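Local coordinates for lovastatin nonaketide synthase mokA (Monascus pilosus, PDB 6AD3), which carries out the iterative nine-step assembly of the lovastatin polyketide as a type I polyketide synthase, of which this chain is the condensation domain, at residues D438-Q443 with E471-P476; A306-M311 with K478-T483; D212-E217 with T355-V360; N100-F105 with V457-E462. The protein carries 1 engineered substitution. One frame throughout, in Å; residues are numbered along the deposited sequence.

Contact 1: residues D438-Q443 with E471-P476; sequences DYKQGQ and EMSDDP
Tyr439 and Asp474 close the packed face of strands 435-440 and 468-473, parallel neighbours in the six-stranded mixed sheet of the condensation domain. CG of Tyr439 stands anti to the backbone N (chi1 166°), which lays the ring along the neighbouring strand and lets OH donate to Asp474 OD2 at 2.6 Å. That oxygen is met on its anti side and lies at the ring edge, with ring and carboxylate planes 73° apart. Also at the edge, Met472 makes a Met-aromatic contact, SD 5.4 Å from the ring centroid; Tyr331 of helix 327-343 covers both side chains. Three backbone bonds hold the ladder: Met472 N to Asp438 O, Lys440 N to Met472 O, and Asp474 N to Lys440 O.

The face of Asp438, Lys440, Glu471 and Ser473 is looser. Lys440 runs out extended, its CE passing 3.0 Å from Ser473 OG while NZ continues beyond. Gln443 CG merely leans on Pro476 CG at 3.6 Å, at the exposed end.

The hydroxyl bond thus holds Asp474, salt bridges to Arg461 and Lys485 probably balance Asp438 and Glu471 respectively, and Asp475 accepts from Ala444 N and Thr477 OG1.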
loop_
_atom_site.group_PDB
_atom_site.type_symbol
_atom_site.label_atom_id
_atom_site.label_comp_id
_atom_site.label_asym_id
_atom_site.label_seq_id
_atom_site.Cartn_x
_atom_site.Cartn_y
_atom_site.Cartn_z
ATOM N N ASP A 438 2.463 -1.135 6.981
ATOM C CA ASP A 438 2.824 -0.190 5.913
ATOM C C ASP A 438 3.010 1.186 6.508
ATOM O O ASP A 438 2.042 1.823 6.954
ATOM C CB ASP A 438 1.728 -0.176 4.840
ATOM C CG ASP A 438 2.048 0.754 3.649
ATOM O OD1 ASP A 438 2.921 1.604 3.795
ATOM O OD2 ASP A 438 1.492 0.506 2.544
ATOM N N TYR A 439 4.271 1.640 6.533
ATOM C CA TYR A 439 4.632 2.910 7.160
ATOM C C TYR A 439 5.258 3.818 6.102
ATOM O O TYR A 439 6.106 3.385 5.314
ATOM C CB TYR A 439 5.643 2.654 8.279
ATOM C CG TYR A 439 6.361 3.870 8.819
ATOM C CD1 TYR A 439 7.433 4.434 8.142
ATOM C CD2 TYR A 439 5.962 4.446 10.002
ATOM C CE1 TYR A 439 8.125 5.520 8.662
ATOM C CE2 TYR A 439 6.683 5.508 10.558
ATOM C CZ TYR A 439 7.785 6.008 9.880
ATOM O OH TYR A 439 8.437 7.135 10.380
ATOM N N LYS A 440 4.778 5.034 6.058
ATOM C CA LYS A 440 5.369 6.070 5.209
ATOM C C LYS A 440 5.562 7.403 5.942
ATOM O O LYS A 440 4.860 7.703 6.915
ATOM C CB LYS A 440 4.534 6.239 3.952
ATOM C CG LYS A 440 3.273 7.055 4.157
ATOM C CD LYS A 440 2.477 7.175 2.875
ATOM C CE LYS A 440 1.208 7.983 3.173
ATOM N NZ LYS A 440 0.397 8.219 1.986
ATOM N N GLN A 441 6.612 8.145 5.529
ATOM C CA GLN A 441 7.046 9.362 6.204
ATOM C C GLN A 441 6.999 10.644 5.355
ATOM O O GLN A 441 7.385 11.689 5.821
ATOM C CB GLN A 441 8.503 9.166 6.610
ATOM C CG GLN A 441 8.747 9.070 8.055
ATOM C CD GLN A 441 10.252 9.061 8.348
ATOM O OE1 GLN A 441 10.708 9.733 9.238
ATOM N NE2 GLN A 441 11.009 8.312 7.554
ATOM N N GLY A 442 6.440 10.598 4.164
ATOM C CA GLY A 442 6.438 11.811 3.305
ATOM C C GLY A 442 5.903 13.102 3.944
ATOM O O GLY A 442 5.172 13.088 4.919
ATOM N N GLN A 443 6.156 14.220 3.299
ATOM C CA GLN A 443 5.405 15.422 3.604
ATOM C C GLN A 443 4.373 15.666 2.537
ATOM O O GLN A 443 4.716 16.035 1.404
ATOM C CB GLN A 443 6.339 16.639 3.731
ATOM C CG GLN A 443 6.914 16.852 5.122
ATOM C CD GLN A 443 8.038 17.870 5.106
ATOM O OE1 GLN A 443 7.794 19.081 5.217
ATOM N NE2 GLN A 443 9.247 17.411 4.791
ATOM N N GLU A 471 -1.717 0.541 8.520
ATOM C CA GLU A 471 -1.096 1.514 7.643
ATOM C C GLU A 471 -0.914 2.794 8.447
ATOM O O GLU A 471 -1.794 3.136 9.229
ATOM C CB GLU A 471 -2.005 1.857 6.464
ATOM C CG GLU A 471 -2.341 0.702 5.580
ATOM C CD GLU A 471 -3.255 1.083 4.456
ATOM O OE1 GLU A 471 -3.951 0.183 3.923
ATOM O OE2 GLU A 471 -3.130 2.247 3.988
ATOM N N MET A 472 0.280 3.393 8.379
ATOM C CA MET A 472 0.584 4.615 9.111
ATOM C C MET A 472 1.184 5.640 8.180
ATOM O O MET A 472 2.025 5.296 7.323
ATOM C CB MET A 472 1.660 4.366 10.161
ATOM C CG MET A 472 1.316 3.508 11.279
ATOM S SD MET A 472 2.776 3.510 12.353
ATOM C CE MET A 472 3.035 5.283 12.682
ATOM N N SER A 473 0.856 6.906 8.430
ATOM C CA SER A 473 1.599 8.041 7.887
ATOM C C SER A 473 2.279 8.726 9.056
ATOM O O SER A 473 1.678 8.944 10.093
ATOM C CB SER A 473 0.660 9.021 7.171
ATOM O OG SER A 473 0.108 8.419 5.978
ATOM N N ASP A 474 3.501 9.167 8.831
ATOM C CA ASP A 474 4.277 9.864 9.857
ATOM C C ASP A 474 4.881 11.097 9.168
ATOM O O ASP A 474 6.097 11.193 8.973
ATOM C CB ASP A 474 5.348 8.919 10.397
ATOM C CG ASP A 474 6.206 9.531 11.496
ATOM O OD1 ASP A 474 5.841 10.593 11.988
ATOM O OD2 ASP A 474 7.211 8.885 11.881
ATOM N N ASP A 475 4.018 12.037 8.826
ATOM C CA ASP A 475 4.423 13.289 8.148
ATOM C C ASP A 475 5.076 14.159 9.228
ATOM O O ASP A 475 4.487 14.352 10.284
ATOM C CB ASP A 475 3.166 13.970 7.580
ATOM C CG ASP A 475 3.455 15.253 6.850
ATOM O OD1 ASP A 475 4.399 15.959 7.247
ATOM O OD2 ASP A 475 2.722 15.528 5.886
ATOM N N PRO A 476 6.335 14.568 9.014
ATOM C CA PRO A 476 7.126 15.139 10.139
ATOM C C PRO A 476 6.569 16.436 10.661
ATOM O O PRO A 476 6.986 16.906 11.742
ATOM C CB PRO A 476 8.524 15.373 9.515
ATOM C CG PRO A 476 8.339 15.247 8.029
ATOM C CD PRO A 476 7.199 14.266 7.863
#

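Contact 2: residues A306-M311 with K478-T483; sequences ARLDPM and KDPLLT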
loop_
_atom_site.group_PDB
_atom_site.type_symbol
_atom_site.label_atom_id
_atom_site.label_comp_id
_atom_site.label_asym_id
_atom_site.label_seq_id
_atom_site.Cartn_x
_atom_site.Cartn_y
_atom_site.Cartn_z
ATOM N N ALA A 306 -7.024 6.690 13.670
ATOM C CA ALA A 306 -6.736 7.660 14.773
ATOM C C ALA A 306 -5.411 8.364 14.597
ATOM O O ALA A 306 -4.481 7.830 14.023
ATOM C CB ALA A 306 -6.759 6.966 16.105
ATOM N N ARG A 307 -5.336 9.585 15.118
ATOM C CA ARG A 307 -4.088 10.304 15.270
ATOM C C ARG A 307 -3.447 9.946 16.568
ATOM O O ARG A 307 -4.107 9.952 17.623
ATOM C CB ARG A 307 -4.367 11.795 15.361
ATOM C CG ARG A 307 -4.706 12.395 14.089
ATOM C CD ARG A 307 -3.498 12.961 13.404
ATOM N NE ARG A 307 -4.015 13.524 12.194
ATOM C CZ ARG A 307 -3.421 13.514 11.029
ATOM N NH1 ARG A 307 -2.132 13.283 10.930
ATOM N NH2 ARG A 307 -4.084 13.976 9.994
ATOM N N LEU A 308 -2.140 9.794 16.532
ATOM C CA LEU A 308 -1.385 9.474 17.727
ATOM C C LEU A 308 -1.068 10.776 18.454
ATOM O O LEU A 308 -0.762 11.782 17.815
ATOM C CB LEU A 308 -0.098 8.759 17.354
ATOM C CG LEU A 308 0.744 8.241 18.493
ATOM C CD1 LEU A 308 0.043 7.134 19.274
ATOM C CD2 LEU A 308 2.094 7.762 17.964
ATOM N N ASP A 309 -1.226 10.741 19.780
ATOM C CA ASP A 309 -0.809 11.821 20.684
ATOM C C ASP A 309 0.608 12.290 20.356
ATOM O O ASP A 309 1.519 11.480 20.270
ATOM C CB ASP A 309 -0.863 11.293 22.119
ATOM C CG ASP A 309 -0.416 12.327 23.144
ATOM O OD1 ASP A 309 -1.256 13.097 23.606
ATOM O OD2 ASP A 309 0.728 12.268 23.571
ATOM N N PRO A 310 0.832 13.619 20.356
ATOM C CA PRO A 310 2.133 14.103 19.938
ATOM C C PRO A 310 3.241 13.877 20.958
ATOM O O PRO A 310 4.406 13.679 20.572
ATOM C CB PRO A 310 1.896 15.606 19.710
ATOM C CG PRO A 310 0.694 15.936 20.525
ATOM C CD PRO A 310 -0.168 14.712 20.381
ATOM N N MET A 311 2.874 13.668 22.220
ATOM C CA MET A 311 3.894 13.346 23.222
ATOM C C MET A 311 4.312 11.897 23.134
ATOM O O MET A 311 5.481 11.574 23.346
ATOM C CB MET A 311 3.435 13.705 24.640
ATOM C CG MET A 311 3.703 15.152 24.985
ATOM S SD MET A 311 5.493 15.549 24.942
ATOM C CE MET A 311 6.166 14.145 25.740
ATOM N N LYS A 478 3.150 16.865 11.003
ATOM C CA LYS A 478 1.852 16.560 11.618
ATOM C C LYS A 478 2.101 15.560 12.761
ATOM O O LYS A 478 3.264 15.323 13.135
ATOM C CB LYS A 478 0.903 15.935 10.591
ATOM C CG LYS A 478 0.784 16.734 9.317
ATOM C CD LYS A 478 -0.162 17.894 9.542
ATOM C CE LYS A 478 -0.042 18.940 8.446
ATOM N NZ LYS A 478 -1.359 19.592 8.224
ATOM N N ASP A 479 1.033 14.920 13.249
ATOM C CA ASP A 479 1.167 13.754 14.157
ATOM C C ASP A 479 0.892 12.450 13.366
ATOM O O ASP A 479 0.201 12.449 12.357
ATOM C CB ASP A 479 0.192 13.873 15.337
ATOM C CG ASP A 479 0.451 15.117 16.190
ATOM O OD1 ASP A 479 1.625 15.515 16.316
ATOM O OD2 ASP A 479 -0.522 15.671 16.713
ATOM N N PRO A 480 1.431 11.340 13.823
ATOM C CA PRO A 480 1.247 10.131 13.056
ATOM C C PRO A 480 -0.246 9.746 12.915
ATOM O O PRO A 480 -1.021 9.897 13.856
ATOM C CB PRO A 480 2.014 9.088 13.880
ATOM C CG PRO A 480 3.000 9.894 14.682
ATOM C CD PRO A 480 2.263 11.135 15.015
ATOM N N LEU A 481 -0.624 9.269 11.743
ATOM C CA LEU A 481 -1.975 8.850 11.474
ATOM C C LEU A 481 -2.018 7.334 11.283
ATOM O O LEU A 481 -1.329 6.806 10.427
ATOM C CB LEU A 481 -2.510 9.544 10.202
ATOM C CG LEU A 481 -4.010 9.325 9.917
ATOM C CD1 LEU A 481 -4.849 9.977 11.007
ATOM C CD2 LEU A 481 -4.399 9.838 8.518
ATOM N N LEU A 482 -2.830 6.657 12.090
ATOM C CA LEU A 482 -2.862 5.212 12.114
ATOM C C LEU A 482 -4.187 4.734 11.554
ATOM O O LEU A 482 -5.251 5.119 12.062
ATOM C CB LEU A 482 -2.707 4.703 13.559
ATOM C CG LEU A 482 -1.380 4.894 14.320
ATOM C CD1 LEU A 482 -0.777 6.245 14.188
ATOM C CD2 LEU A 482 -1.577 4.532 15.769
ATOM N N THR A 483 -4.132 3.763 10.634
ATOM C CA THR A 483 -5.312 3.127 10.082
ATOM C C THR A 483 -5.166 1.625 10.303
ATOM O O THR A 483 -4.158 1.025 9.880
ATOM C CB THR A 483 -5.449 3.371 8.561
ATOM O OG1 THR A 483 -5.471 4.777 8.317
ATOM C CG2 THR A 483 -6.710 2.744 8.003
#
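Leu482 N donates to Ala306 O at 2.8 Å, the shortest polar bond between 306-311 and 478-483, and Ala306 N returns a bond to Leu482 O at 2.9 Å. These two residues form a hydrogen-bonded antiparallel pair. Arg307 and Leu481 follow as the non-hydrogen-bonded pair, after which Leu308 N reaches Pro480 O with a nearly straight N-H (168°). The same carbonyl also receives a contact from the CA of Arg307.

Arg307 supplies the main side-chain bond. Its chain bends at chi2 (-93°), folding the guanidinium toward segment 478-483, at the start of strand 481-487; there NH1 donates to Asp479 O at 2.9 Å, with the acceptor practically in the guanidinium plane. Leu481 CD1 covers one face of the group, 3.8 Å above its centre. The planar cation is therefore bonded at its edge to a carbonyl and covered on one face by a methyl.

Leu308 takes the buried side, where CD2 meets Pro480 CG at 4.0 Å and CB meets Leu482 CD1. Tyr331 of helix 327-343 packs on Leu308 and Pro480, and Leu500 of helix 495-512 on Ala306 and Leu482. Beyond the strand, Pro310 CB lies 3.4 Å from Asp479 OD1. Asp309 is the N-cap of helix 310-322, its OD2 accepting from Val312 N and, weakly, from Met311 N.

Strand 301-307 is thus added to the edge of the six-stranded sheet mainly by backbone bonds, and its arginine is paired with the backbone carbonyl of Asp479, whose nearby carboxylate does not touch the guanidinium.

Contact 3: residues D212-E217 with T355-V360; sequences DGSTTE and TNRTNV
Arg357 NH2 makes two bonds with the start of helix 213-227: a salt bridge to Asp212 OD1 at 2.9 Å and a hydrogen bond to Thr215 OG1 at 3.0 Å. The aspartate is met on the syn side of OD1, its carboxylate turned 62° from the guanidinium. Ser214 CB presses on one guanidinium face toward its rim, 3.0 Å above the plane. A water at the edge accepts from NE and donates to both Asp212 OD2 (2.7 Å) and Thr355 O, tying the two segments a second time.

In the next shell, Asp212 is the N-cap of the helix. With CG set between the backbone N and the carbonyl carbon (chi1 64°), OD1 also accepts from Thr215 N at 3.0 Å, while OD2 takes Phe369 N and Ala370 N. Thr215 OG1 bonds to Gly367 O, and Arg357 NH1 to Gly365 O and Glu362 O. An ST turn from Thr355 OG1 to Arg357 N shapes the loop behind the arginine.

Asp212 and Gly213 are the Asp-Gly of the HHxxxDG motif of condensation domains, with arginine here at the second-histidine position; a structural bridge from this aspartate to arginine is usual. It joins the helix following strand 199-206 to the loop between strand 348-354 and helix 360-364.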
loop_
_atom_site.group_PDB
_atom_site.type_symbol
_atom_site.label_atom_id
_atom_site.label_comp_id
_atom_site.label_asym_id
_atom_site.label_seq_id
_atom_site.Cartn_x
_atom_site.Cartn_y
_atom_site.Cartn_z
ATOM N N ASP A 212 0.787 3.720 -7.292
ATOM C CA ASP A 212 1.026 3.316 -5.887
ATOM C C ASP A 212 1.304 4.585 -5.092
ATOM O O ASP A 212 1.152 5.670 -5.618
ATOM C CB ASP A 212 2.190 2.264 -5.731
ATOM C CG ASP A 212 3.583 2.786 -6.141
ATOM O OD1 ASP A 212 3.838 4.008 -6.201
ATOM O OD2 ASP A 212 4.476 1.925 -6.353
ATOM N N GLY A 213 1.494 4.452 -3.781
ATOM C CA GLY A 213 1.566 5.645 -2.913
ATOM C C GLY A 213 2.638 6.630 -3.377
ATOM O O GLY A 213 2.439 7.852 -3.328
ATOM N N SER A 214 3.811 6.131 -3.776
ATOM C CA SER A 214 4.854 7.016 -4.283
ATOM C C SER A 214 4.512 7.700 -5.599
ATOM O O SER A 214 4.839 8.881 -5.838
ATOM C CB SER A 214 6.182 6.259 -4.385
ATOM O OG SER A 214 6.601 5.842 -3.099
ATOM N N THR A 215 3.822 6.968 -6.476
ATOM C CA THR A 215 3.331 7.557 -7.686
ATOM C C THR A 215 2.351 8.685 -7.420
ATOM O O THR A 215 2.415 9.747 -8.067
ATOM C CB THR A 215 2.746 6.490 -8.610
ATOM O OG1 THR A 215 3.841 5.675 -9.086
ATOM C CG2 THR A 215 2.037 7.109 -9.778
ATOM N N THR A 216 1.439 8.489 -6.491
ATOM C CA THR A 216 0.511 9.568 -6.114
ATOM C C THR A 216 1.241 10.814 -5.617
ATOM O O THR A 216 0.992 11.912 -6.107
ATOM C CB THR A 216 -0.487 9.093 -5.047
ATOM O OG1 THR A 216 -1.152 7.918 -5.528
ATOM C CG2 THR A 216 -1.534 10.171 -4.731
ATOM N N GLU A 217 2.268 10.616 -4.775
ATOM C CA GLU A 217 3.119 11.736 -4.327
ATOM C C GLU A 217 3.745 12.409 -5.526
ATOM O O GLU A 217 3.737 13.662 -5.638
ATOM C CB GLU A 217 4.220 11.215 -3.385
ATOM C CG GLU A 217 3.713 10.717 -2.027
ATOM C CD GLU A 217 4.725 9.843 -1.257
ATOM O OE1 GLU A 217 4.328 9.215 -0.226
ATOM O OE2 GLU A 217 5.845 9.598 -1.754
ATOM N N THR A 355 8.616 0.460 -0.754
ATOM C CA THR A 355 8.419 1.094 -2.050
ATOM C C THR A 355 9.128 0.396 -3.207
ATOM O O THR A 355 8.715 0.551 -4.359
ATOM C CB THR A 355 8.904 2.544 -2.075
ATOM O OG1 THR A 355 10.321 2.571 -1.833
ATOM C CG2 THR A 355 8.141 3.417 -1.093
ATOM N N ASN A 356 10.202 -0.317 -2.914
ATOM C CA ASN A 356 11.045 -0.930 -3.943
ATOM C C ASN A 356 11.581 0.128 -4.936
ATOM O O ASN A 356 11.688 -0.117 -6.104
ATOM C CB ASN A 356 10.332 -2.078 -4.662
ATOM C CG ASN A 356 11.294 -3.148 -5.183
ATOM O OD1 ASN A 356 10.880 -4.099 -5.828
ATOM N ND2 ASN A 356 12.561 -3.000 -4.894
ATOM N N ARG A 357 11.869 1.313 -4.429
ATOM C CA ARG A 357 12.505 2.347 -5.215
ATOM C C ARG A 357 13.836 2.653 -4.540
ATOM O O ARG A 357 13.864 3.134 -3.433
ATOM C CB ARG A 357 11.621 3.581 -5.253
ATOM C CG ARG A 357 10.325 3.387 -6.016
ATOM C CD ARG A 357 9.370 4.521 -5.741
ATOM N NE ARG A 357 8.011 4.337 -6.237
ATOM C CZ ARG A 357 7.525 4.941 -7.314
ATOM N NH1 ARG A 357 8.292 5.729 -8.030
ATOM N NH2 ARG A 357 6.272 4.757 -7.681
ATOM N N THR A 358 14.902 2.362 -5.274
ATOM C CA THR A 358 16.247 2.157 -4.779
ATOM C C THR A 358 17.327 3.046 -5.440
ATOM O O THR A 358 18.512 2.850 -5.201
ATOM C CB THR A 358 16.651 0.661 -4.970
ATOM O OG1 THR A 358 17.120 0.429 -6.297
ATOM C CG2 THR A 358 15.474 -0.263 -4.791
ATOM N N ASN A 359 16.918 3.958 -6.308
ATOM C CA ASN A 359 17.823 4.862 -6.987
ATOM C C ASN A 359 17.060 6.048 -7.561
ATOM O O ASN A 359 15.856 6.086 -7.514
ATOM C CB ASN A 359 18.645 4.155 -8.044
ATOM C CG ASN A 359 17.815 3.665 -9.194
ATOM O OD1 ASN A 359 16.919 4.332 -9.646
ATOM N ND2 ASN A 359 18.113 2.489 -9.660
ATOM N N VAL A 360 17.786 7.016 -8.085
ATOM C CA VAL A 360 17.196 8.272 -8.462
ATOM C C VAL A 360 16.064 8.055 -9.455
ATOM O O VAL A 360 15.017 8.624 -9.310
ATOM C CB VAL A 360 18.291 9.123 -9.151
ATOM C CG1 VAL A 360 17.734 10.321 -9.892
ATOM C CG2 VAL A 360 19.340 9.531 -8.142
HETATM O O HOH W 1 6.538 2.373 -4.736
#

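Contact 4: residues N100-F105 with V457-E462; sequences NTIGMF and VIATRE
Val457 opens the pairing against Met104, whose chain, bent at chi2 and chi3, brings CE to 3.7 Å from Val457 CB; Val457 CG2 lies beside Ile102 CG2. Ile458 forms a hydrogen-bonded pair with Gly103, its O taking Gly103 N at 2.7 Å and its N giving to Gly103 O. Its side chain crosses Phe105 obliquely, CD1 3.4 Å from CE2, on the face where Tyr172 also packs. Ala459 puts its methyl 3.8 Å from Ile102 CD1. Thr460 is the next hydrogen-bonded partner, exchanging backbone bonds with Thr101. A water joins Thr460 O (2.8 Å) to Thr101 OG1, and Tyr172 OH bonds to Thr460 OG1 and Thr101 O.

At Arg461 the strand has ended, and a second water bridges NE to Asn100 OD1 while NH1 turns to Asp438. Glu462 N then donates to the same OD1 at 3.0 Å, from well above the amide plane (48°); ND2 of Asn100 is held by Tyr206 O, fixing the amide's rotation. The Glu462 carboxylate goes to Arg208.

Strand 453-460 is the outermost of a five-stranded sheet, antiparallel to strand 100-107, which has strand 199-206 as its other neighbour; helix 165-176 covers the face of Thr101, Ile458 and Thr460.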
loop_
_atom_site.group_PDB
_atom_site.type_symbol
_atom_site.label_atom_id
_atom_site.label_comp_id
_atom_site.label_asym_id
_atom_site.label_seq_id
_atom_site.Cartn_x
_atom_site.Cartn_y
_atom_site.Cartn_z
ATOM N N ASN A 100 -8.111 2.132 -6.532
ATOM C CA ASN A 100 -7.443 2.956 -5.521
ATOM C C ASN A 100 -7.817 4.403 -5.728
ATOM O O ASN A 100 -7.799 4.914 -6.873
ATOM C CB ASN A 100 -5.928 2.820 -5.645
ATOM C CG ASN A 100 -5.459 1.400 -5.601
ATOM O OD1 ASN A 100 -5.236 0.849 -4.517
ATOM N ND2 ASN A 100 -5.378 0.756 -6.764
ATOM N N THR A 101 -8.190 5.084 -4.654
ATOM C CA THR A 101 -8.738 6.424 -4.757
ATOM C C THR A 101 -8.291 7.305 -3.590
ATOM O O THR A 101 -8.568 6.995 -2.440
ATOM C CB THR A 101 -10.285 6.384 -4.815
ATOM O OG1 THR A 101 -10.735 5.328 -5.674
ATOM C CG2 THR A 101 -10.859 7.717 -5.308
ATOM N N ILE A 102 -7.529 8.355 -3.897
ATOM C CA ILE A 102 -6.913 9.213 -2.877
ATOM C C ILE A 102 -7.421 10.634 -3.087
ATOM O O ILE A 102 -7.210 11.212 -4.166
ATOM C CB ILE A 102 -5.376 9.240 -3.012
ATOM C CG1 ILE A 102 -4.822 7.827 -3.040
ATOM C CG2 ILE A 102 -4.757 10.023 -1.843
ATOM C CD1 ILE A 102 -5.162 6.976 -1.807
ATOM N N GLY A 103 -8.145 11.171 -2.082
ATOM C CA GLY A 103 -8.699 12.530 -2.169
ATOM C C GLY A 103 -7.991 13.487 -1.208
ATOM O O GLY A 103 -7.749 13.145 -0.069
ATOM N N MET A 104 -7.538 14.616 -1.708
ATOM C CA MET A 104 -6.925 15.612 -0.886
ATOM C C MET A 104 -7.785 16.878 -0.865
ATOM O O MET A 104 -7.899 17.592 -1.877
ATOM C CB MET A 104 -5.525 15.933 -1.365
ATOM C CG MET A 104 -4.757 16.822 -0.364
ATOM S SD MET A 104 -4.527 16.174 1.348
ATOM C CE MET A 104 -3.200 14.994 1.104
ATOM N N PHE A 105 -8.337 17.158 0.298
ATOM C CA PHE A 105 -9.062 18.422 0.533
ATOM C C PHE A 105 -8.051 19.543 0.608
ATOM O O PHE A 105 -7.038 19.424 1.304
ATOM C CB PHE A 105 -9.850 18.351 1.841
ATOM C CG PHE A 105 -11.044 17.488 1.772
ATOM C CD1 PHE A 105 -12.174 17.909 1.116
ATOM C CD2 PHE A 105 -11.040 16.222 2.347
ATOM C CE1 PHE A 105 -13.316 17.122 1.092
ATOM C CE2 PHE A 105 -12.127 15.392 2.232
ATOM C CZ PHE A 105 -13.303 15.874 1.696
ATOM N N VAL A 457 -6.758 14.236 4.112
ATOM C CA VAL A 457 -6.767 13.215 3.036
ATOM C C VAL A 457 -7.836 12.154 3.323
ATOM O O VAL A 457 -8.172 11.882 4.485
ATOM C CB VAL A 457 -5.382 12.540 2.884
ATOM C CG1 VAL A 457 -5.020 11.792 4.157
ATOM C CG2 VAL A 457 -5.365 11.591 1.683
ATOM N N ILE A 458 -8.493 11.686 2.273
ATOM C CA ILE A 458 -9.397 10.530 2.340
ATOM C C ILE A 458 -8.724 9.517 1.425
ATOM O O ILE A 458 -8.440 9.827 0.272
ATOM C CB ILE A 458 -10.769 10.746 1.647
ATOM C CG1 ILE A 458 -11.146 12.182 1.509
ATOM C CG2 ILE A 458 -11.857 9.874 2.244
ATOM C CD1 ILE A 458 -12.502 12.339 0.845
ATOM N N ALA A 459 -8.474 8.322 1.934
ATOM C CA ALA A 459 -7.784 7.292 1.177
ATOM C C ALA A 459 -8.581 6.017 1.163
ATOM O O ALA A 459 -8.978 5.502 2.203
ATOM C CB ALA A 459 -6.407 7.027 1.787
ATOM N N THR A 460 -8.843 5.513 -0.023
ATOM C CA THR A 460 -9.465 4.190 -0.159
ATOM C C THR A 460 -8.595 3.342 -1.112
ATOM O O THR A 460 -8.750 3.376 -2.328
ATOM C CB THR A 460 -10.922 4.300 -0.680
ATOM O OG1 THR A 460 -11.652 5.234 0.133
ATOM C CG2 THR A 460 -11.591 2.979 -0.673
ATOM N N ARG A 461 -7.684 2.592 -0.527
ATOM C CA ARG A 461 -6.836 1.680 -1.267
ATOM C C ARG A 461 -7.589 0.382 -1.563
ATOM O O ARG A 461 -8.584 0.063 -0.893
ATOM C CB ARG A 461 -5.601 1.360 -0.426
ATOM C CG ARG A 461 -4.713 2.552 -0.194
ATOM C CD ARG A 461 -3.504 2.198 0.660
ATOM N NE ARG A 461 -2.620 1.294 -0.040
ATOM C CZ ARG A 461 -1.502 0.795 0.483
ATOM N NH1 ARG A 461 -1.128 1.128 1.703
ATOM N NH2 ARG A 461 -0.784 -0.061 -0.210
ATOM N N GLU A 462 -7.097 -0.370 -2.536
ATOM C CA GLU A 462 -7.662 -1.651 -2.900
ATOM C C GLU A 462 -7.820 -2.532 -1.691
ATOM O O GLU A 462 -7.015 -2.478 -0.774
ATOM C CB GLU A 462 -6.769 -2.377 -3.920
ATOM C CG GLU A 462 -5.364 -2.689 -3.387
ATOM C CD GLU A 462 -4.530 -3.540 -4.317
ATOM O OE1 GLU A 462 -5.038 -3.923 -5.389
ATOM O OE2 GLU A 462 -3.326 -3.726 -4.028
HETATM O O HOH W 2 -2.953 0.502 -2.764
HETATM O O HOH W 3 -10.804 3.173 -4.170
#

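Overall arrangement
From the N terminus, strand 100-107 opens contact 4, which closes the longest loop, and helix 213-227 opens contact 3, which residues 355-360 close within it. Residues 306-311 begin contact 2 before that closure, so contact 2 crosses contacts 3 and 4. Residues 438-443 then open contact 1; 457-462 close contact 4, 471-476 contact 1 and 478-483 contact 2. Contact 1 nests inside contact 2, crosses contact 4 and follows contact 3. Contacts 1 and 2 share the six-stranded sheet. Contact 4 carries strand 453-460, which follows strand 435-440, across to the five-stranded sheet, and the Arg461-Asp438 salt bridge joins it to contact 1. Contact 3 adds a second connection, from helix 213-227 to the loop after strand 348-354.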